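Local coordinates for UPF0141 protein yjdB (Campylobacter jejuni subsp. jejuni HB93-13, PDB 4TN0) that is a probably zinc-dependent phosphoethanolamine transferase of the periplasm, required for polymyxin resistance and motility, at residues 21-26 with 205-210; 89-94 with 146-151; 95-100 with 289-294; 101-106 with 112-117. All blocks are in the same frame, centred on the assembly; numbering follows the deposited sequence.

Interaction 1. Residues 21-26 with 205-210; sequences VLVVGE and SEIIKL
Ile-207 meets Val-21 and Val-23 with two different branches, and its first torsion sets which one goes where. With chi1 at -80°, CG2 lies anti to the backbone N and CG1 lies beside it. The second torsion (168°) then extends the longer arm, so that CD1 stands well out from the helix. CG2 of Ile-207 packs on CG1 of Val-21 at 4.0 Å. CD1 of Ile-207 reaches CG2 of Val-23 at 3.8 Å. The two valines share one rotamer but use different methyls: Val-21 offers the one anti to its backbone N, Val-23 the one beside it. Each meets the isoleucine at a slant.

The valines sit two apart on strand 18-24 and point to the same side of the sheet. Helix 186-211 lies over that side, and Ile-207 faces down from it. The CA atoms of Val-21 and Ile-207 are 8.4 Å apart. Leu-151 of the neighbouring strand also touches Ile-207, and Phe-136 of helix 133-139 lies against Val-21.

The strand leads to the zinc site, probably the active site. Just past it, Glu-26 binds the zinc ion through OE2, along with Asp-226, His-227 and the phosphorylated Thr-65, while its OE1 is hydrogen-bonded to Asn-107. The helix contact is some way behind this site, with the side chain of Val-23 about 13 Å from the zinc.

All three touching residues are buried, and only methyl groups meet. The contact itself is purely apolar packing, with no polar bond to fix its direction, and probably contributes through close fit and exclusion of water.

Interaction 2. Residues 89-94 with 146-151; sequences NAMDVL and QNIIVL
This contact is part of the helix-on-sheet layer of the alkaline phosphatase-like fold, where helix 90-96 covers strand 146-152. Met-91 and Leu-94 of the helix meet Ile-148 and Val-150 of the strand. The axes of the two short elements run close to antiparallel, at 154°, and approach to 10.9 Å.

Met-91 leaves the helix to one side, and its chain then folds back toward the strand. The bends at chi2 and chi3 (-61° and -59°) bring SD and CE over the two strand residues. CE of Met-91 touches CG2 of Val-150 at 3.8 Å, tip to tip. The same CE lies 3.9 Å from CG2 of Ile-148. SD adds a looser contact with CG2 of Val-150.

Leu-94 is one turn on, and its CB points toward the strand. Its CD1 rests 3.9 Å from CG2 of Ile-148 and nearly as close to CD1 of that residue. The leucine and isoleucine side chains stand roughly at right angles. CG2 of Ile-148 is touched by both Met-91 CE and Leu-94 CD1, which come from directions about a right angle apart.

The start of the helix is fixed by its own polar bonds. OD1 of Asn-89 accepts from N of Met-91 at 2.7 Å, in the carbonyl plane, and more weakly from N of Asp-92. In return, N of Asn-89 donates to OD2 of Asp-92 at 2.7 Å, on the anti lone pair. OD2 also forms a salt bridge with Arg-117.

Leu-285 of helix 281-288 also packs on Ile-148. A capping box thus starts a helix that covers the mostly parallel sheet of the alkaline phosphatase-like alpha/beta/alpha fold.

Interaction 3. Residues 95-100 with 289-294; sequences YKTGVD and FNVKTS
Val-99 makes a CH-pi contact with Phe-289. Its CG1 stands over one face of the ring, 3.8 Å from the centroid and 25° off the ring normal. It is displaced toward the rim on the CD1 and CE1 side and lies 3.5 Å from CE1 of Phe-289. CG2 of Val-99 spreads back toward CB and CG of the phenylalanine. With CG1 anti to the backbone N (chi1 -172°), the valine can place both methyls against the aromatic residue.

The second contact is aliphatic. CG2 of Thr-97 meets CG2 of Val-291 at 3.8 Å. The threonine methyl lies anti to the backbone N (chi1 -82°), while OG1 lies beside it.

Both sides of the contact are helix ends with Schellman motifs. Gly-98 is the C-prime residue of helix 90-96; its N bonds to O of Tyr-95 at 3.1 Å, and N of Val-99 bonds to O of Leu-94. Asn-290 plays the same part for helix 281-288. Each turn is flanked by residues that reach across: Thr-97 and Val-99, and Phe-289 and Val-291.

A salt bridge joins Asp-100 to Lys-139 outside the pair. Leu-94 packs on both Phe-289 and Val-291, and Ile-148 touches the phenylalanine.

Interaction 4. Residues 101-106 with 112-117; sequences AAWFDN and KGVCDR
A disulfide-closed loop folds back on the strand before it: residues 112-117 follow strand 100-105 and cover Trp-103. The first torsion of Trp-103 (-174°) sets CG anti to the backbone N, which carries the ring toward the loop. Cys-115, bonded to Cys-111, lies over one face of the indole. Its CB is 3.5 Å from the centroid of the five-membered ring and 13° off the normal, a CH-pi contact. The closest ring atom is CG of Trp-103, 3.4 Å from CB of Cys-115. SG makes a sulfur-aromatic contact over the same ring, 4.2 Å from its centroid, toward CD1 and NE1.

Val-114 meets the other end of the indole. Its CG1 lies 3.7 Å from CZ3 of Trp-103, and the two side chains are about perpendicular.

A residue of its own strand fixes the rotation of the indole. NE1 of Trp-103 donates to OD2 of Asp-105 at 3.0 Å, almost straight (176°) and in the ring plane. Phe-73 meets the indole at an inclined angle.

The buried indole N-H is thus satisfied by a carboxylate. This may make the ring somewhat more electron-rich and favour the CH group on its face, although OD2 is shared with His-152.

How the interactions relate
From the N terminus, strand 18-24 comes first, and interaction 1 closes a long loop from it to helix 186-211. Interactions 2 and 4 are nested inside that loop. Interaction 4 is also nested inside interaction 2, and inside interaction 3. Interaction 3 crosses both 1 and 2, because 95-100 lies inside the loops they close while 289-294 lies beyond both. Interactions 1, 2 and 4 share the central sheet, through neighbouring strands 18-24, 146-152 and 100-105. Backbone bonds join these strands, such as Leu-22 N to Ile-149 O and Val-150 N to Ala-102 O. Interactions 2 and 3 both use helix 90-96, tying it to the sheet and to the C-terminal part.

Interaction 1. Residues 21-26 with 205-210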
# COMPACT_ATOMS: atom_id res chain seq x y z
N VAL A 21 1.24 9.62 -4.63
CA VAL A 21 0.33 9.21 -3.57
C VAL A 21 0.59 7.73 -3.29
O VAL A 21 0.39 6.87 -4.16
CB VAL A 21 -1.17 9.43 -3.94
CG1 VAL A 21 -2.08 8.78 -2.91
CG2 VAL A 21 -1.52 10.92 -4.07
N LEU A 22 1.11 7.46 -2.09
CA LEU A 22 1.43 6.10 -1.66
C LEU A 22 0.32 5.60 -0.75
O LEU A 22 0.10 6.15 0.33
CB LEU A 22 2.76 6.06 -0.91
CG LEU A 22 3.23 4.72 -0.35
CD1 LEU A 22 3.52 3.74 -1.48
CD2 LEU A 22 4.46 4.94 0.50
N VAL A 23 -0.40 4.58 -1.17
CA VAL A 23 -1.45 4.10 -0.29
C VAL A 23 -1.04 2.78 0.37
O VAL A 23 -0.88 1.76 -0.31
CB VAL A 23 -2.79 3.92 -1.03
CG1 VAL A 23 -3.85 3.43 -0.05
CG2 VAL A 23 -3.22 5.25 -1.61
N VAL A 24 -0.83 2.83 1.69
CA VAL A 24 -0.54 1.64 2.49
C VAL A 24 -1.84 0.98 2.97
O VAL A 24 -2.56 1.50 3.84
CB VAL A 24 0.34 1.97 3.71
CG1 VAL A 24 0.56 0.73 4.59
CG2 VAL A 24 1.66 2.60 3.27
N GLY A 25 -2.12 -0.17 2.40
CA GLY A 25 -3.33 -0.90 2.73
C GLY A 25 -3.27 -1.71 4.01
O GLY A 25 -2.39 -1.53 4.87
N GLU A 26 -4.25 -2.58 4.16
CA GLU A 26 -4.39 -3.30 5.41
C GLU A 26 -5.15 -4.60 5.15
O GLU A 26 -6.30 -4.57 4.70
CB GLU A 26 -5.09 -2.44 6.46
CG GLU A 26 -5.42 -3.19 7.75
CD GLU A 26 -4.17 -3.60 8.50
OE1 GLU A 26 -3.64 -2.79 9.29
OE2 GLU A 26 -3.69 -4.73 8.24
N SER A 205 -9.78 4.57 -7.10
CA SER A 205 -10.13 5.27 -8.33
C SER A 205 -10.58 6.71 -8.03
O SER A 205 -10.41 7.58 -8.87
CB SER A 205 -11.18 4.49 -9.13
OG SER A 205 -12.48 4.65 -8.59
N GLU A 206 -11.12 6.96 -6.85
CA GLU A 206 -11.41 8.34 -6.42
C GLU A 206 -10.13 9.14 -6.25
O GLU A 206 -10.10 10.35 -6.48
CB GLU A 206 -12.21 8.35 -5.12
CG GLU A 206 -13.68 7.99 -5.30
CD GLU A 206 -14.47 9.00 -6.14
OE1 GLU A 206 -14.64 10.14 -5.66
OE2 GLU A 206 -14.92 8.65 -7.25
N ILE A 207 -9.07 8.46 -5.82
CA ILE A 207 -7.76 9.10 -5.69
C ILE A 207 -7.23 9.44 -7.08
O ILE A 207 -6.79 10.56 -7.33
CB ILE A 207 -6.77 8.20 -4.93
CG1 ILE A 207 -7.03 8.32 -3.43
CG2 ILE A 207 -5.30 8.59 -5.23
CD1 ILE A 207 -6.32 7.27 -2.62
N ILE A 208 -7.30 8.47 -7.99
CA ILE A 208 -6.94 8.68 -9.38
C ILE A 208 -7.75 9.83 -9.98
O ILE A 208 -7.23 10.68 -10.71
CB ILE A 208 -7.18 7.39 -10.22
CG1 ILE A 208 -6.21 6.29 -9.81
CG2 ILE A 208 -7.03 7.65 -11.70
CD1 ILE A 208 -6.36 5.03 -10.62
N LYS A 209 -9.04 9.86 -9.62
CA LYS A 209 -10.00 10.84 -10.12
C LYS A 209 -9.63 12.26 -9.69
O LYS A 209 -9.85 13.21 -10.42
CB LYS A 209 -11.40 10.45 -9.61
CG LYS A 209 -12.60 11.38 -9.88
CD LYS A 209 -13.88 10.49 -9.92
CE LYS A 209 -15.18 11.21 -9.53
NZ LYS A 209 -14.96 12.42 -8.71
N LEU A 210 -9.04 12.37 -8.51
CA LEU A 210 -8.58 13.66 -8.02
C LEU A 210 -7.22 13.98 -8.64
O LEU A 210 -6.84 15.15 -8.77
CB LEU A 210 -8.50 13.66 -6.49
CG LEU A 210 -9.85 13.83 -5.77
CD1 LEU A 210 -9.74 13.41 -4.32
CD2 LEU A 210 -10.43 15.25 -5.88

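Interaction 2. Residues 89-94 with 146-151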
# COMPACT_ATOMS: atom_id res chain seq x y z
N ASN A 89 14.00 5.96 7.93
CA ASN A 89 13.38 5.12 6.91
C ASN A 89 13.32 5.91 5.61
O ASN A 89 13.78 7.04 5.56
CB ASN A 89 11.97 4.63 7.34
CG ASN A 89 10.99 5.80 7.63
OD1 ASN A 89 10.59 6.53 6.71
ND2 ASN A 89 10.62 5.98 8.90
N ALA A 90 12.74 5.34 4.57
CA ALA A 90 12.60 6.03 3.29
C ALA A 90 11.94 7.42 3.41
O ALA A 90 12.33 8.35 2.71
CB ALA A 90 11.81 5.18 2.32
N MET A 91 10.97 7.57 4.30
CA MET A 91 10.29 8.85 4.46
C MET A 91 11.21 9.93 5.04
O MET A 91 11.10 11.10 4.72
CB MET A 91 9.04 8.71 5.35
CG MET A 91 8.00 7.73 4.85
SD MET A 91 7.31 8.16 3.25
CE MET A 91 6.64 9.79 3.64
N ASP A 92 12.08 9.54 5.96
CA ASP A 92 13.05 10.45 6.54
C ASP A 92 14.02 10.91 5.46
O ASP A 92 14.44 12.06 5.43
CB ASP A 92 13.83 9.78 7.67
CG ASP A 92 12.95 9.39 8.83
OD1 ASP A 92 12.22 10.26 9.37
OD2 ASP A 92 12.99 8.19 9.17
N VAL A 93 14.43 9.99 4.59
CA VAL A 93 15.33 10.34 3.51
C VAL A 93 14.69 11.33 2.55
O VAL A 93 15.32 12.31 2.18
CB VAL A 93 15.80 9.10 2.73
CG1 VAL A 93 16.70 9.51 1.57
CG2 VAL A 93 16.53 8.17 3.67
N LEU A 94 13.42 11.12 2.20
CA LEU A 94 12.76 12.07 1.31
C LEU A 94 12.57 13.43 1.98
O LEU A 94 12.72 14.46 1.34
CB LEU A 94 11.41 11.55 0.85
CG LEU A 94 11.37 10.24 0.09
CD1 LEU A 94 9.91 9.82 -0.09
CD2 LEU A 94 12.04 10.39 -1.24
N GLN A 146 7.70 19.02 -5.44
CA GLN A 146 7.74 17.55 -5.29
C GLN A 146 7.08 17.12 -3.97
O GLN A 146 7.46 17.58 -2.88
CB GLN A 146 9.18 17.05 -5.34
CG GLN A 146 9.69 16.73 -6.74
CD GLN A 146 10.46 17.88 -7.37
OE1 GLN A 146 11.00 18.75 -6.68
NE2 GLN A 146 10.52 17.87 -8.69
N ASN A 147 6.08 16.25 -4.09
CA ASN A 147 5.28 15.85 -2.92
C ASN A 147 5.07 14.35 -2.82
O ASN A 147 4.73 13.70 -3.82
CB ASN A 147 3.89 16.50 -2.97
CG ASN A 147 3.95 17.98 -3.25
OD1 ASN A 147 3.93 18.81 -2.34
ND2 ASN A 147 4.01 18.33 -4.53
N ILE A 148 5.23 13.79 -1.62
CA ILE A 148 4.70 12.45 -1.38
C ILE A 148 3.65 12.54 -0.29
O ILE A 148 3.89 13.11 0.78
CB ILE A 148 5.78 11.39 -1.00
CG1 ILE A 148 5.13 10.00 -0.90
CG2 ILE A 148 6.52 11.77 0.28
CD1 ILE A 148 6.11 8.85 -0.68
N ILE A 149 2.49 12.00 -0.61
CA ILE A 149 1.39 11.88 0.33
C ILE A 149 1.11 10.42 0.64
O ILE A 149 0.82 9.62 -0.27
CB ILE A 149 0.11 12.55 -0.23
CG1 ILE A 149 0.45 14.00 -0.66
CG2 ILE A 149 -1.01 12.50 0.81
CD1 ILE A 149 -0.72 14.80 -1.20
N VAL A 150 1.22 10.06 1.91
CA VAL A 150 0.91 8.69 2.32
C VAL A 150 -0.50 8.61 2.91
O VAL A 150 -0.88 9.40 3.79
CB VAL A 150 1.92 8.15 3.34
CG1 VAL A 150 1.54 6.72 3.72
CG2 VAL A 150 3.35 8.19 2.79
N LEU A 151 -1.30 7.70 2.37
CA LEU A 151 -2.57 7.39 2.97
C LEU A 151 -2.50 5.95 3.51
O LEU A 151 -2.31 5.00 2.75
CB LEU A 151 -3.71 7.54 1.96
CG LEU A 151 -3.77 8.89 1.24
CD1 LEU A 151 -4.90 8.92 0.21
CD2 LEU A 151 -3.86 10.05 2.22

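Interaction 3. Residues 95-100 with 289-294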
# COMPACT_ATOMS: atom_id res chain seq x y z
N TYR A 95 12.29 13.42 3.28
CA TYR A 95 12.07 14.66 4.02
C TYR A 95 13.34 15.49 4.15
O TYR A 95 13.33 16.70 3.94
CB TYR A 95 11.53 14.38 5.42
CG TYR A 95 11.39 15.61 6.32
CD1 TYR A 95 10.19 16.30 6.41
CD2 TYR A 95 12.47 16.05 7.09
CE1 TYR A 95 10.06 17.41 7.24
CE2 TYR A 95 12.35 17.15 7.92
CZ TYR A 95 11.14 17.83 7.99
OH TYR A 95 11.03 18.93 8.81
N LYS A 96 14.44 14.83 4.50
CA LYS A 96 15.69 15.53 4.73
C LYS A 96 16.30 15.99 3.42
O LYS A 96 17.21 16.80 3.39
CB LYS A 96 16.65 14.64 5.53
CG LYS A 96 17.33 13.55 4.74
CD LYS A 96 18.20 12.70 5.65
CE LYS A 96 19.05 11.74 4.85
NZ LYS A 96 19.74 10.81 5.77
N THR A 97 15.74 15.48 2.32
CA THR A 97 16.23 15.73 0.98
C THR A 97 15.28 16.76 0.30
O THR A 97 15.35 17.05 -0.90
CB THR A 97 16.37 14.37 0.25
OG1 THR A 97 17.62 13.77 0.63
CG2 THR A 97 16.39 14.49 -1.18
N GLY A 98 14.40 17.34 1.11
CA GLY A 98 13.60 18.47 0.69
C GLY A 98 12.26 18.15 0.04
O GLY A 98 11.56 19.07 -0.37
N VAL A 99 11.93 16.88 -0.09
CA VAL A 99 10.62 16.48 -0.63
C VAL A 99 9.49 16.84 0.34
O VAL A 99 9.63 16.69 1.55
CB VAL A 99 10.58 14.99 -0.94
CG1 VAL A 99 9.31 14.62 -1.68
CG2 VAL A 99 11.81 14.61 -1.75
N ASP A 100 8.37 17.34 -0.19
CA ASP A 100 7.18 17.60 0.63
C ASP A 100 6.49 16.27 1.01
O ASP A 100 6.00 15.54 0.13
CB ASP A 100 6.22 18.54 -0.10
CG ASP A 100 5.06 19.02 0.78
OD1 ASP A 100 4.72 18.37 1.80
OD2 ASP A 100 4.49 20.08 0.44
N PHE A 289 11.79 10.30 -6.54
CA PHE A 289 12.10 11.71 -6.39
C PHE A 289 13.57 11.97 -6.75
O PHE A 289 14.12 13.02 -6.42
CB PHE A 289 11.78 12.18 -4.98
CG PHE A 289 10.33 12.13 -4.67
CD1 PHE A 289 9.52 13.22 -4.90
CD2 PHE A 289 9.75 10.96 -4.19
CE1 PHE A 289 8.16 13.17 -4.64
CE2 PHE A 289 8.40 10.90 -3.93
CZ PHE A 289 7.61 12.01 -4.15
N ASN A 290 14.15 11.03 -7.51
CA ASN A 290 15.53 11.12 -7.99
C ASN A 290 16.57 11.37 -6.90
O ASN A 290 17.47 12.18 -7.08
CB ASN A 290 15.65 12.22 -9.06
CG ASN A 290 14.75 11.98 -10.25
OD1 ASN A 290 13.80 12.73 -10.49
ND2 ASN A 290 15.03 10.91 -10.99
N VAL A 291 16.43 10.70 -5.76
CA VAL A 291 17.39 10.90 -4.67
C VAL A 291 18.71 10.23 -5.03
O VAL A 291 18.76 9.03 -5.32
CB VAL A 291 16.87 10.35 -3.32
CG1 VAL A 291 17.96 10.42 -2.26
CG2 VAL A 291 15.66 11.15 -2.85
N LYS A 292 19.79 11.01 -5.00
CA LYS A 292 21.10 10.47 -5.34
C LYS A 292 21.77 10.01 -4.05
O LYS A 292 21.96 10.79 -3.13
CB LYS A 292 21.95 11.51 -6.08
CG LYS A 292 21.41 11.92 -7.46
CD LYS A 292 21.39 10.73 -8.43
CE LYS A 292 20.79 11.08 -9.81
NZ LYS A 292 21.60 12.02 -10.64
N THR A 293 22.11 8.72 -4.00
CA THR A 293 22.71 8.12 -2.82
C THR A 293 23.17 6.71 -3.16
O THR A 293 22.66 6.09 -4.09
CB THR A 293 21.72 8.06 -1.61
OG1 THR A 293 22.32 7.33 -0.53
CG2 THR A 293 20.40 7.39 -2.00
N SER A 294 24.16 6.22 -2.42
CA SER A 294 24.72 4.90 -2.67
C SER A 294 23.81 3.77 -2.19
O SER A 294 23.93 2.63 -2.65
CB SER A 294 26.09 4.77 -2.01
OG SER A 294 25.98 4.93 -0.61

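Interaction 4. Residues 101-106 with 112-117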
# COMPACT_ATOMS: atom_id res chain seq x y z
N ALA A 101 6.49 15.95 2.30
CA ALA A 101 5.95 14.68 2.79
C ALA A 101 4.76 14.86 3.71
O ALA A 101 4.85 15.57 4.71
CB ALA A 101 7.05 13.90 3.50
N ALA A 102 3.65 14.22 3.37
CA ALA A 102 2.46 14.19 4.24
C ALA A 102 2.04 12.73 4.52
O ALA A 102 2.09 11.87 3.62
CB ALA A 102 1.31 14.97 3.62
N TRP A 103 1.70 12.45 5.78
CA TRP A 103 1.23 11.12 6.19
C TRP A 103 -0.15 11.20 6.89
O TRP A 103 -0.27 11.74 7.99
CB TRP A 103 2.27 10.45 7.10
CG TRP A 103 1.96 9.01 7.49
CD1 TRP A 103 0.98 8.59 8.33
CD2 TRP A 103 2.66 7.83 7.06
NE1 TRP A 103 1.00 7.22 8.44
CE2 TRP A 103 2.03 6.73 7.68
CE3 TRP A 103 3.74 7.59 6.21
CZ2 TRP A 103 2.45 5.41 7.47
CZ3 TRP A 103 4.15 6.29 6.00
CH2 TRP A 103 3.51 5.21 6.64
N PHE A 104 -1.19 10.68 6.24
CA PHE A 104 -2.53 10.67 6.83
C PHE A 104 -2.97 9.23 7.20
O PHE A 104 -3.09 8.36 6.33
CB PHE A 104 -3.55 11.30 5.87
CG PHE A 104 -3.20 12.70 5.45
CD1 PHE A 104 -2.75 13.63 6.38
CD2 PHE A 104 -3.31 13.09 4.12
CE1 PHE A 104 -2.42 14.92 6.00
CE2 PHE A 104 -2.98 14.39 3.73
CZ PHE A 104 -2.54 15.30 4.67
N ASP A 105 -3.21 9.00 8.49
CA ASP A 105 -3.38 7.64 9.01
C ASP A 105 -4.76 7.39 9.59
O ASP A 105 -5.16 8.02 10.57
CB ASP A 105 -2.32 7.37 10.07
CG ASP A 105 -2.02 5.89 10.24
OD1 ASP A 105 -2.95 5.13 10.54
OD2 ASP A 105 -0.85 5.48 10.01
N ASN A 106 -5.48 6.44 8.99
CA ASN A 106 -6.80 6.02 9.47
C ASN A 106 -6.75 4.61 10.09
O ASN A 106 -7.77 4.03 10.46
CB ASN A 106 -7.81 6.06 8.33
CG ASN A 106 -9.25 5.93 8.83
OD1 ASN A 106 -9.60 6.52 9.85
ND2 ASN A 106 -10.09 5.20 8.10
N LYS A 112 3.11 2.74 13.19
CA LYS A 112 4.16 1.89 13.75
C LYS A 112 5.54 2.54 13.67
O LYS A 112 6.53 1.88 13.36
CB LYS A 112 4.21 0.53 13.05
CG LYS A 112 2.91 -0.27 13.09
CD LYS A 112 2.76 -1.01 14.41
CE LYS A 112 1.44 -1.77 14.54
NZ LYS A 112 0.66 -1.16 15.63
N GLY A 113 5.60 3.84 13.95
CA GLY A 113 6.86 4.57 14.04
C GLY A 113 7.46 5.08 12.74
O GLY A 113 8.53 5.69 12.75
N VAL A 114 6.78 4.85 11.62
CA VAL A 114 7.31 5.26 10.32
C VAL A 114 7.18 6.78 10.10
O VAL A 114 8.08 7.42 9.56
CB VAL A 114 6.61 4.52 9.18
CG1 VAL A 114 7.09 5.02 7.84
CG2 VAL A 114 6.89 3.02 9.30
N CYS A 115 6.05 7.34 10.55
CA CYS A 115 5.66 8.72 10.27
C CYS A 115 6.07 9.70 11.37
O CYS A 115 5.80 10.90 11.29
CB CYS A 115 4.13 8.82 10.10
SG CYS A 115 3.23 8.52 11.67
N ASP A 116 6.71 9.16 12.41
CA ASP A 116 6.96 9.90 13.64
C ASP A 116 7.71 11.23 13.48
O ASP A 116 7.47 12.18 14.22
CB ASP A 116 7.72 9.00 14.61
CG ASP A 116 6.82 7.91 15.19
OD1 ASP A 116 5.67 7.77 14.73
OD2 ASP A 116 7.28 7.20 16.11
N ARG A 117 8.62 11.29 12.52
CA ARG A 117 9.47 12.45 12.38
C ARG A 117 9.05 13.30 11.18
O ARG A 117 9.82 14.14 10.71
CB ARG A 117 10.93 12.03 12.25
CG ARG A 117 11.52 11.44 13.53
CD ARG A 117 12.77 10.64 13.20
NE ARG A 117 12.45 9.66 12.17
CZ ARG A 117 11.91 8.47 12.45
NH1 ARG A 117 11.61 7.62 11.47
NH2 ARG A 117 11.66 8.13 13.71